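Local coordinates for protein flavoredoxin (Methanosarcina acetivorans, PDB 3BNK) that binds the cofactor flavin mononucleotide and, as a flavoredoxin, probably serves in electron transport, at residues B[21-25]-B[105-109]; B[114-120]-B[136-142]. All coordinates share one frame; numbering follows the deposited sequence.

Contact 1: residues B[21-25]-B[105-109]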
ATOM      1  N   LEU B  21      12.452   0.950  -6.043  1.00 16.62           N
ATOM      2  CA  LEU B  21      11.932   1.566  -7.241  1.00 16.96           C
ATOM      3  C   LEU B  21      13.092   1.848  -8.193  1.00 16.74           C
ATOM      4  O   LEU B  21      14.027   2.578  -7.840  1.00 16.44           O
ATOM      5  CB  LEU B  21      11.186   2.862  -6.886  1.00 16.93           C
ATOM      6  CG  LEU B  21      10.517   3.704  -7.984  1.00 17.08           C
ATOM      7  CD1 LEU B  21      11.506   4.202  -8.988  1.00 19.96           C
ATOM      8  CD2 LEU B  21       9.420   2.939  -8.717  1.00 17.26           C
ATOM      9  N   GLY B  22      13.020   1.269  -9.388  1.00 16.69           N
ATOM     10  CA  GLY B  22      14.075   1.412 -10.388  1.00 17.17           C
ATOM     11  C   GLY B  22      13.686   2.360 -11.516  1.00 17.78           C
ATOM     12  O   GLY B  22      12.569   2.315 -12.024  1.00 17.25           O
ATOM     13  N   ALA B  23      14.616   3.233 -11.887  1.00 18.24           N
ATOM     14  CA  ALA B  23      14.448   4.082 -13.051  1.00 19.51           C
ATOM     15  C   ALA B  23      15.793   4.418 -13.678  1.00 20.20           C
ATOM     16  O   ALA B  23      16.821   4.513 -12.986  1.00 20.31           O
ATOM     17  CB  ALA B  23      13.676   5.350 -12.692  1.00 19.25           C
ATOM     18  N   ASN B  24      15.795   4.543 -14.999  1.00 21.04           N
ATOM     19  CA  ASN B  24      16.928   5.138 -15.685  1.00 22.14           C
ATOM     20  C   ASN B  24      16.840   6.642 -15.537  1.00 22.64           C
ATOM     21  O   ASN B  24      15.773   7.224 -15.733  1.00 22.39           O
ATOM     22  CB  ASN B  24      16.959   4.764 -17.168  1.00 22.02           C
ATOM     23  CG  ASN B  24      17.656   3.435 -17.426  1.00 22.65           C
ATOM     24  OD1 ASN B  24      17.937   2.665 -16.502  1.00 22.16           O
ATOM     25  ND2 ASN B  24      17.947   3.170 -18.688  1.00 22.90           N
ATOM     26  N   VAL B  25      17.958   7.247 -15.151  1.00 23.53           N
ATOM     27  CA  VAL B  25      18.087   8.693 -15.080  1.00 24.88           C
ATOM     28  C   VAL B  25      19.352   9.001 -15.861  1.00 25.79           C
ATOM     29  O   VAL B  25      20.425   8.477 -15.542  1.00 26.21           O
ATOM     30  CB  VAL B  25      18.187   9.228 -13.627  1.00 24.95           C
ATOM     31  CG1 VAL B  25      17.856  10.728 -13.591  1.00 25.08           C
ATOM     32  CG2 VAL B  25      17.252   8.468 -12.672  1.00 24.68           C
ATOM     33  N   LYS B 105      12.577  -1.831 -21.967  1.00 21.40           N
ATOM     34  CA  LYS B 105      13.967  -1.485 -22.336  1.00 21.36           C
ATOM     35  C   LYS B 105      14.665  -0.526 -21.364  1.00 20.94           C
ATOM     36  O   LYS B 105      15.889  -0.483 -21.277  1.00 21.09           O
ATOM     37  CB  LYS B 105      14.030  -0.913 -23.770  1.00 21.77           C
ATOM     38  CG  LYS B 105      13.221  -1.703 -24.819  1.00 22.46           C
ATOM     39  CD  LYS B 105      14.090  -2.574 -25.703  1.00 24.82           C
ATOM     40  CE  LYS B 105      14.523  -3.881 -25.049  1.00 26.57           C
ATOM     41  NZ  LYS B 105      15.696  -4.535 -25.784  1.00 27.33           N
ATOM     42  N   THR B 106      13.876   0.219 -20.612  1.00 20.61           N
ATOM     43  CA  THR B 106      14.384   1.409 -19.938  1.00 20.30           C
ATOM     44  C   THR B 106      14.069   1.468 -18.435  1.00 19.31           C
ATOM     45  O   THR B 106      14.405   2.446 -17.758  1.00 19.22           O
ATOM     46  CB  THR B 106      13.822   2.650 -20.639  1.00 20.04           C
ATOM     47  OG1 THR B 106      14.388   3.819 -20.058  1.00 24.27           O
ATOM     48  CG2 THR B 106      12.344   2.716 -20.472  1.00 18.05           C
ATOM     49  N   ALA B 107      13.390   0.446 -17.934  1.00 18.72           N
ATOM     50  CA  ALA B 107      13.135   0.332 -16.499  1.00 18.75           C
ATOM     51  C   ALA B 107      14.047  -0.723 -15.870  1.00 18.51           C
ATOM     52  O   ALA B 107      13.832  -1.917 -16.026  1.00 18.66           O
ATOM     53  CB  ALA B 107      11.671   0.038 -16.221  1.00 18.45           C
ATOM     54  N   PRO B 108      15.066  -0.271 -15.129  1.00 18.93           N
ATOM     55  CA  PRO B 108      16.052  -1.202 -14.602  1.00 18.84           C
ATOM     56  C   PRO B 108      15.474  -2.038 -13.454  1.00 18.80           C
ATOM     57  O   PRO B 108      14.844  -1.501 -12.542  1.00 18.34           O
ATOM     58  CB  PRO B 108      17.190  -0.280 -14.136  1.00 19.08           C
ATOM     59  CG  PRO B 108      16.520   1.004 -13.785  1.00 18.21           C
ATOM     60  CD  PRO B 108      15.324   1.119 -14.710  1.00 18.59           C
ATOM     61  N   MET B 109      15.675  -3.353 -13.532  1.00 19.11           N
ATOM     62  CA  MET B 109      15.162  -4.282 -12.522  1.00 19.43           C
ATOM     63  C   MET B 109      16.301  -5.009 -11.821  1.00 18.84           C
ATOM     64  O   MET B 109      17.403  -5.116 -12.358  1.00 18.74           O
ATOM     65  CB  MET B 109      14.177  -5.272 -13.144  1.00 19.38           C
ATOM     66  CG  MET B 109      12.860  -4.634 -13.523  1.00 19.23           C
ATOM     67  SD  MET B 109      11.797  -5.709 -14.507  1.00 20.72           S
ATOM     68  CE  MET B 109      12.665  -5.710 -16.085  1.00 20.91           C
TER
HETATM   69  O   HOH W   1      13.019   4.440 -16.062  1.00 18.89           O
HETATM   70  O   HOH W   2      18.363   0.932 -21.052  1.00 29.13           O

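Contact 2: residues B[114-120]-B[136-142]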
ATOM      1  N   THR B 114      12.945 -10.788  -5.356  1.00 18.37           N
ATOM      2  CA  THR B 114      12.139 -11.979  -5.544  1.00 18.18           C
ATOM      3  C   THR B 114      11.047 -11.814  -6.592  1.00 18.23           C
ATOM      4  O   THR B 114      10.525 -12.809  -7.121  1.00 18.90           O
ATOM      5  CB  THR B 114      11.523 -12.449  -4.214  1.00 18.15           C
ATOM      6  OG1 THR B 114      10.483 -11.542  -3.810  1.00 16.62           O
ATOM      7  CG2 THR B 114      12.616 -12.549  -3.136  1.00 16.96           C
ATOM      8  N   LEU B 115      10.703 -10.559  -6.869  1.00 17.66           N
ATOM      9  CA  LEU B 115       9.617 -10.202  -7.779  1.00 17.15           C
ATOM     10  C   LEU B 115       9.892  -8.808  -8.335  1.00 16.72           C
ATOM     11  O   LEU B 115      10.231  -7.881  -7.584  1.00 15.96           O
ATOM     12  CB  LEU B 115       8.256 -10.244  -7.052  1.00 17.32           C
ATOM     13  CG  LEU B 115       6.968  -9.780  -7.762  1.00 17.42           C
ATOM     14  CD1 LEU B 115       6.489 -10.750  -8.885  1.00 17.82           C
ATOM     15  CD2 LEU B 115       5.861  -9.575  -6.758  1.00 17.08           C
ATOM     16  N   ASN B 116       9.760  -8.679  -9.655  1.00 16.24           N
ATOM     17  CA  ASN B 116       9.962  -7.398 -10.355  1.00 16.28           C
ATOM     18  C   ASN B 116       8.777  -7.062 -11.252  1.00 16.27           C
ATOM     19  O   ASN B 116       8.395  -7.861 -12.108  1.00 16.31           O
ATOM     20  CB  ASN B 116      11.245  -7.412 -11.209  1.00 15.94           C
ATOM     21  CG  ASN B 116      12.361  -8.229 -10.592  1.00 15.92           C
ATOM     22  OD1 ASN B 116      12.468  -9.436 -10.834  1.00 16.88           O
ATOM     23  ND2 ASN B 116      13.223  -7.570  -9.817  1.00 14.60           N
ATOM     24  N   LEU B 117       8.195  -5.885 -11.033  1.00 16.73           N
ATOM     25  CA  LEU B 117       7.089  -5.391 -11.843  1.00 17.04           C
ATOM     26  C   LEU B 117       7.580  -4.257 -12.733  1.00 17.07           C
ATOM     27  O   LEU B 117       7.999  -3.217 -12.243  1.00 16.53           O
ATOM     28  CB  LEU B 117       5.910  -4.940 -10.962  1.00 17.36           C
ATOM     29  CG  LEU B 117       5.455  -5.873  -9.828  1.00 17.93           C
ATOM     30  CD1 LEU B 117       4.254  -5.297  -9.068  1.00 17.22           C
ATOM     31  CD2 LEU B 117       5.161  -7.336 -10.303  1.00 16.92           C
ATOM     32  N   GLU B 118       7.535  -4.484 -14.044  1.00 17.27           N
ATOM     33  CA  GLU B 118       8.021  -3.541 -15.040  1.00 17.52           C
ATOM     34  C   GLU B 118       6.836  -2.695 -15.510  1.00 17.87           C
ATOM     35  O   GLU B 118       5.868  -3.228 -16.039  1.00 18.14           O
ATOM     36  CB  GLU B 118       8.676  -4.311 -16.195  1.00 16.92           C
ATOM     37  CG  GLU B 118       9.291  -3.467 -17.307  1.00 17.61           C
ATOM     38  CD  GLU B 118       9.850  -4.326 -18.458  1.00 17.25           C
ATOM     39  OE1 GLU B 118       9.424  -5.496 -18.610  1.00 15.47           O
ATOM     40  OE2 GLU B 118      10.717  -3.819 -19.206  1.00 16.86           O
ATOM     41  N   CYS B 119       6.910  -1.380 -15.302  1.00 17.85           N
ATOM     42  CA  CYS B 119       5.717  -0.543 -15.432  1.00 17.95           C
ATOM     43  C   CYS B 119       5.833   0.593 -16.427  1.00 18.55           C
ATOM     44  O   CYS B 119       6.860   1.278 -16.500  1.00 18.49           O
ATOM     45  CB  CYS B 119       5.270   0.003 -14.068  1.00 17.10           C
ATOM     46  SG  CYS B 119       5.092  -1.286 -12.821  1.00 16.48           S
ATOM     47  N   ARG B 120       4.758   0.785 -17.188  1.00 18.94           N
ATOM     48  CA  ARG B 120       4.699   1.886 -18.135  1.00 19.92           C
ATOM     49  C   ARG B 120       3.863   3.022 -17.594  1.00 19.34           C
ATOM     50  O   ARG B 120       2.700   2.832 -17.261  1.00 19.88           O
ATOM     51  CB  ARG B 120       4.145   1.430 -19.482  1.00 20.09           C
ATOM     52  CG  ARG B 120       4.615   2.346 -20.594  1.00 21.80           C
ATOM     53  CD  ARG B 120       3.528   2.734 -21.530  1.00 23.83           C
ATOM     54  NE  ARG B 120       3.084   1.643 -22.381  1.00 26.69           N
ATOM     55  CZ  ARG B 120       1.844   1.167 -22.387  1.00 27.27           C
ATOM     56  NH1 ARG B 120       0.918   1.684 -21.576  1.00 28.87           N
ATOM     57  NH2 ARG B 120       1.528   0.176 -23.201  1.00 26.02           N
ATOM     58  N   GLU B 136       1.039   1.075 -15.723  1.00 18.46           N
ATOM     59  CA  GLU B 136       0.506  -0.231 -16.077  1.00 18.96           C
ATOM     60  C   GLU B 136       1.603  -1.265 -15.901  1.00 18.94           C
ATOM     61  O   GLU B 136       2.740  -1.051 -16.323  1.00 19.22           O
ATOM     62  CB  GLU B 136      -0.010  -0.250 -17.529  1.00 18.97           C
ATOM     63  CG  GLU B 136      -0.776  -1.536 -17.895  1.00 19.23           C
ATOM     64  CD  GLU B 136      -1.202  -1.607 -19.368  1.00 20.41           C
ATOM     65  OE1 GLU B 136      -1.385  -0.547 -19.998  1.00 18.96           O
ATOM     66  OE2 GLU B 136      -1.361  -2.736 -19.881  1.00 22.33           O
ATOM     67  N   ILE B 137       1.274  -2.377 -15.259  1.00 18.86           N
ATOM     68  CA  ILE B 137       2.221  -3.477 -15.150  1.00 18.80           C
ATOM     69  C   ILE B 137       2.216  -4.231 -16.480  1.00 19.32           C
ATOM     70  O   ILE B 137       1.263  -4.954 -16.816  1.00 18.60           O
ATOM     71  CB  ILE B 137       1.895  -4.428 -13.967  1.00 18.87           C
ATOM     72  CG1 ILE B 137       1.766  -3.635 -12.659  1.00 18.48           C
ATOM     73  CG2 ILE B 137       2.973  -5.525 -13.832  1.00 18.78           C
ATOM     74  CD1 ILE B 137       1.025  -4.420 -11.560  1.00 18.76           C
ATOM     75  N   ILE B 138       3.274  -4.034 -17.253  1.00 20.00           N
ATOM     76  CA  ILE B 138       3.303  -4.604 -18.587  1.00 21.08           C
ATOM     77  C   ILE B 138       3.967  -5.972 -18.576  1.00 20.97           C
ATOM     78  O   ILE B 138       3.592  -6.848 -19.354  1.00 21.06           O
ATOM     79  CB  ILE B 138       3.929  -3.647 -19.633  1.00 21.59           C
ATOM     80  CG1 ILE B 138       5.421  -3.466 -19.388  1.00 23.35           C
ATOM     81  CG2 ILE B 138       3.157  -2.307 -19.688  1.00 21.65           C
ATOM     82  CD1 ILE B 138       6.315  -4.395 -20.249  1.00 25.57           C
ATOM     83  N   ALA B 139       4.932  -6.157 -17.678  1.00 20.44           N
ATOM     84  CA  ALA B 139       5.547  -7.466 -17.474  1.00 20.39           C
ATOM     85  C   ALA B 139       5.898  -7.658 -16.008  1.00 20.48           C
ATOM     86  O   ALA B 139       6.269  -6.700 -15.311  1.00 20.21           O
ATOM     87  CB  ALA B 139       6.786  -7.648 -18.366  1.00 19.83           C
ATOM     88  N   ALA B 140       5.742  -8.897 -15.554  1.00 20.45           N
ATOM     89  CA  ALA B 140       6.103  -9.301 -14.208  1.00 21.00           C
ATOM     90  C   ALA B 140       7.021 -10.504 -14.261  1.00 21.30           C
ATOM     91  O   ALA B 140       6.799 -11.434 -15.045  1.00 20.94           O
ATOM     92  CB  ALA B 140       4.861  -9.605 -13.380  1.00 20.91           C
ATOM     93  N   TYR B 141       8.057 -10.464 -13.426  1.00 21.75           N
ATOM     94  CA  TYR B 141       9.100 -11.487 -13.380  1.00 22.51           C
ATOM     95  C   TYR B 141       9.275 -12.035 -11.967  1.00 22.91           C
ATOM     96  O   TYR B 141       9.340 -11.283 -10.993  1.00 21.95           O
ATOM     97  CB  TYR B 141      10.447 -10.913 -13.853  1.00 22.74           C
ATOM     98  CG  TYR B 141      10.407 -10.201 -15.192  1.00 23.74           C
ATOM     99  CD1 TYR B 141      10.017  -8.865 -15.283  1.00 24.17           C
ATOM    100  CD2 TYR B 141      10.764 -10.870 -16.372  1.00 25.44           C
ATOM    101  CE1 TYR B 141       9.971  -8.204 -16.516  1.00 23.15           C
ATOM    102  CE2 TYR B 141      10.736 -10.218 -17.608  1.00 24.90           C
ATOM    103  CZ  TYR B 141      10.332  -8.888 -17.671  1.00 24.83           C
ATOM    104  OH  TYR B 141      10.300  -8.244 -18.886  1.00 23.71           O
ATOM    105  N   SER B 142       9.361 -13.352 -11.867  1.00 23.97           N
ATOM    106  CA  SER B 142       9.864 -13.978 -10.657  1.00 25.27           C
ATOM    107  C   SER B 142      10.749 -15.169 -11.017  1.00 26.40           C
ATOM    108  O   SER B 142      11.338 -15.216 -12.099  1.00 26.32           O
ATOM    109  CB  SER B 142       8.716 -14.395  -9.731  1.00 25.35           C
ATOM    110  OG  SER B 142       9.211 -14.777  -8.458  1.00 25.32           O
TER

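Contact 1: residues B[21-25]-B[105-109]
G22 and A23 run past P108 and A107 at a CA–CA spacing of 5.3 Å for each pair, a distance that suits neighbouring strands, yet no direct hydrogen bond links strand 21-25 to loop 105-109. The case illustrates how a loop can close on a strand through water and van der Waals contact. One water does the work of a missing backbone bond: it accepts from N24 N at 3.0 Å and donates to T106 O. A second is bound by K105 O and more weakly by N24 ND2. At G22 the CA approaches P108 O to 3.7 Å; a CB on this residue would point into that carbonyl oxygen, so the bare backbone allows the close passage.

P108 supplies the main apolar surface. The CD edge of its ring lies against the peptide between A23 and N24, 3.5 Å from A23 C, while its CG lies 3.5 Å from N24 OD1. The N24 side chain runs obliquely across both P108 and T106. With CG beside its own backbone N (chi1 -86°), it reaches over the loop and brings CG within 3.4 Å of T106 O. Its OD1 is hydrogen-bonded to Y101 OH, and T106 OG1 to N64 OD1, so both polar ends are tied to residues flanking the contact.

Strand 28-41 pairs with 21-25 through A23 and N30, and helix 57-64 packs on L21 and A23. On strand 66-71, S68 pairs with G22 through its backbone and bonds P108 O through OG, fastening the loop beside the sheet.

Contact 2: residues B[114-120]-B[136-142]
E118 O receives two backbone donors from the opposite strand, I138 N at 3.0 Å and, weakly, A139 N at 3.5 Å. This shared acceptor marks a classic beta bulge, where the pairing slips by one residue between E118–A139 and C119–I137. Beyond it, regular antiparallel bonds resume, with R120 and E136 bonded in both directions.

The E118 side chain, extended from a CG anti to the backbone N (chi1 -178°), carries its carboxylate along to Y141. There Y141 OH donates to OE1 at 2.9 Å on the syn side, 29° out of the carboxylate plane, while OE2 accepts from L104 N. A phenylalanine in place of Y141 would probably keep the ring but cost E118 OE1 its hydroxyl donor, leaving the carboxylate to its backbone partners, L104 N and, weakly, E103 N.

On the other face L117 CD2 packs on A140 CB at 3.8 Å, and I137 reaches C119 SG. S142 OG bonds T114 O at 2.7 Å, almost head-on to the carbonyl. At the far end R120 NH1 and E136 OE1 form a long salt bridge, 3.6 Å.

A140, Y141 and S142 also pair with a strand of the second subunit, so this bulged beta hairpin carries the flavin reductase-like sheet on across the dimer interface.

Overall arrangement
The two contacts lie about 11 Å apart, centre to centre, and come in series along the chain, contact 1 closing at residue 109 before contact 2 opens at 114. Both reach the same antiparallel sheet, in which strand 66-71 pairs with strand 16-25 on one hand and with strand 115-126 on the other. They also touch directly: M109, where the loop passes into strand 109-110, sets its SD 3.7 Å from Y141 CE1 and also packs on N116 and E118, so the end of segment 105-109 joins the two contacts. Contact 1 stands nearer the flavin, with A23 about 8 Å from it by its side chain, whereas contact 2 extends to the subunit interface.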